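Local coordinates for protection of telomeres protein 1 (Schizosaccharomyces pombe, PDB 4HJ5) that binds the single-stranded telomeric overhang at the consensus sequence GGTTAC, protecting the 3' chromosome end and regulating telomerase and telomere length, at residues Asp87-Lys92 / Met118-Val123. The protein carries 1 engineered substitution. Sequence-based numbering, arbitrary orientation.
Sequences DYVVMK and MSIEKV
V90 and E121 form an antiparallel hydrogen-bonded pair between strands 88-92 and 119-123, V90 N donating to E121 O at 2.9 Å and E121 N returning the bond to V90 O. K92 and S119 repeat this two-way pairing, with K92 N to S119 O at 2.8 Å. At the other end V123 N reaches Y88 O nearly straight (174° at the hydrogen) but from above the carbonyl plane, while a water accepts from Y88 N and donates to V123 O, taking the place of a direct return bond. V90 and V123 share one face, where the V123 rotamer sets CG2 beside its own backbone N, the side on which it meets V90, 3.6 Å from V90 CB, the two side chains meeting at about a right angle. Farther along, the hydroxyl S119 OG sits 3.5 Å from K92 CB, beside the lysine's aliphatic chain. On the reverse face M91 and I120 run side by side, M91 CG 3.9 Å from I120 CG1, and both also touch L108 of strand 104-108. Strand 88-92 bonds along its other edge to strand 16-28, through V89 with A21 and M91 with F19. The pair thus belongs to the curled sheet of an OB-fold barrel, strand 119-123 extending it, within the single-stranded DNA-binding domain.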
loop_
_atom_site.group_PDB
_atom_site.type_symbol
_atom_site.label_atom_id
_atom_site.label_comp_id
_atom_site.label_asym_id
_atom_site.label_seq_id
_atom_site.Cartn_x
_atom_site.Cartn_y
_atom_site.Cartn_z
ATOM N N ASP A 87 10.032 2.733 4.110
ATOM C CA ASP A 87 9.307 2.504 5.352
ATOM C C ASP A 87 8.387 1.289 5.270
ATOM O O ASP A 87 7.926 0.896 4.181
ATOM C CB ASP A 87 8.485 3.736 5.718
ATOM C CG ASP A 87 9.339 4.860 6.216
ATOM O OD1 ASP A 87 10.552 4.633 6.341
ATOM O OD2 ASP A 87 8.802 5.954 6.497
ATOM N N TYR A 88 8.138 0.690 6.431
ATOM C CA TYR A 88 7.119 -0.327 6.566
ATOM C C TYR A 88 5.911 0.300 7.228
ATOM O O TYR A 88 6.018 1.128 8.148
ATOM C CB TYR A 88 7.609 -1.496 7.408
ATOM C CG TYR A 88 8.759 -2.248 6.788
ATOM C CD1 TYR A 88 10.072 -1.881 7.046
ATOM C CD2 TYR A 88 8.533 -3.353 5.961
ATOM C CE1 TYR A 88 11.137 -2.584 6.480
ATOM C CE2 TYR A 88 9.583 -4.053 5.394
ATOM C CZ TYR A 88 10.877 -3.665 5.657
ATOM O OH TYR A 88 11.917 -4.359 5.100
ATOM N N VAL A 89 4.744 -0.105 6.778
ATOM C CA VAL A 89 3.550 0.516 7.276
ATOM C C VAL A 89 2.602 -0.581 7.720
ATOM O O VAL A 89 2.659 -1.710 7.211
ATOM C CB VAL A 89 2.929 1.381 6.163
ATOM C CG1 VAL A 89 2.305 0.508 5.072
ATOM C CG2 VAL A 89 1.933 2.320 6.735
ATOM N N VAL A 90 1.750 -0.277 8.688
ATOM C CA VAL A 90 0.642 -1.171 8.992
ATOM C C VAL A 90 -0.670 -0.435 8.731
ATOM O O VAL A 90 -0.924 0.636 9.304
ATOM C CB VAL A 90 0.694 -1.706 10.445
ATOM C CG1 VAL A 90 0.696 -0.550 11.479
ATOM C CG2 VAL A 90 -0.453 -2.632 10.695
ATOM N N MET A 91 -1.503 -0.996 7.863
ATOM C CA MET A 91 -2.785 -0.356 7.558
ATOM C C MET A 91 -3.976 -1.151 8.065
ATOM O O MET A 91 -4.102 -2.337 7.786
ATOM C CB MET A 91 -2.888 -0.054 6.063
ATOM C CG MET A 91 -1.663 0.729 5.596
ATOM S SD MET A 91 -1.591 1.033 3.832
ATOM C CE MET A 91 -3.131 1.927 3.640
ATOM N N LYS A 92 -4.837 -0.490 8.838
ATOM C CA LYS A 92 -5.930 -1.191 9.519
ATOM C C LYS A 92 -7.300 -0.725 9.016
ATOM O O LYS A 92 -7.537 0.472 8.875
ATOM C CB LYS A 92 -5.805 -1.024 11.046
ATOM C CG LYS A 92 -4.657 -1.824 11.656
ATOM C CD LYS A 92 -4.278 -1.378 13.061
ATOM C CE LYS A 92 -3.037 -2.133 13.538
ATOM N NZ LYS A 92 -2.551 -1.683 14.869
ATOM N N MET A 118 -10.114 2.930 11.326
ATOM C CA MET A 118 -9.227 2.962 10.167
ATOM C C MET A 118 -7.966 3.748 10.493
ATOM O O MET A 118 -8.036 4.863 11.034
ATOM C CB MET A 118 -9.926 3.596 8.967
ATOM C CG MET A 118 -9.033 3.714 7.738
ATOM S SD MET A 118 -9.999 4.078 6.256
ATOM C CE MET A 118 -10.050 5.871 6.287
ATOM N N SER A 119 -6.815 3.178 10.157
ATOM C CA SER A 119 -5.564 3.815 10.498
ATOM C C SER A 119 -4.412 3.378 9.616
ATOM O O SER A 119 -4.462 2.330 8.964
ATOM C CB SER A 119 -5.205 3.506 11.949
ATOM O OG SER A 119 -4.792 2.167 12.076
ATOM N N ILE A 120 -3.374 4.202 9.604
ATOM C CA ILE A 120 -2.105 3.822 9.020
ATOM C C ILE A 120 -1.012 4.322 9.949
ATOM O O ILE A 120 -1.093 5.449 10.458
ATOM C CB ILE A 120 -1.959 4.388 7.592
ATOM C CG1 ILE A 120 -0.542 4.181 7.063
ATOM C CG2 ILE A 120 -2.354 5.852 7.550
ATOM C CD1 ILE A 120 -0.409 4.488 5.587
ATOM N N GLU A 121 -0.020 3.478 10.217
ATOM C CA GLU A 121 1.078 3.876 11.085
ATOM C C GLU A 121 2.373 3.197 10.657
ATOM O O GLU A 121 2.365 2.051 10.228
ATOM C CB GLU A 121 0.762 3.535 12.543
ATOM C CG GLU A 121 -0.466 4.253 13.105
ATOM C CD GLU A 121 -0.218 5.725 13.434
ATOM O OE1 GLU A 121 0.921 6.206 13.260
ATOM O OE2 GLU A 121 -1.168 6.399 13.880
ATOM N N LYS A 122 3.481 3.923 10.746
ATOM C CA LYS A 122 4.767 3.356 10.358
ATOM C C LYS A 122 5.059 2.203 11.303
ATOM O O LYS A 122 4.702 2.262 12.479
ATOM C CB LYS A 122 5.868 4.422 10.414
ATOM C CG LYS A 122 7.275 3.942 10.056
ATOM C CD LYS A 122 8.281 5.111 10.041
ATOM C CE LYS A 122 7.793 6.271 9.160
ATOM N NZ LYS A 122 8.723 7.456 9.036
ATOM N N VAL A 123 5.645 1.133 10.782
ATOM C CA VAL A 123 6.123 0.052 11.635
ATOM C C VAL A 123 7.645 0.129 11.745
ATOM O O VAL A 123 8.348 0.317 10.745
ATOM C CB VAL A 123 5.714 -1.327 11.122
ATOM C CG1 VAL A 123 6.305 -2.428 12.017
ATOM C CG2 VAL A 123 4.198 -1.443 11.045
HETATM O O HOH W 1 9.964 1.563 8.604
#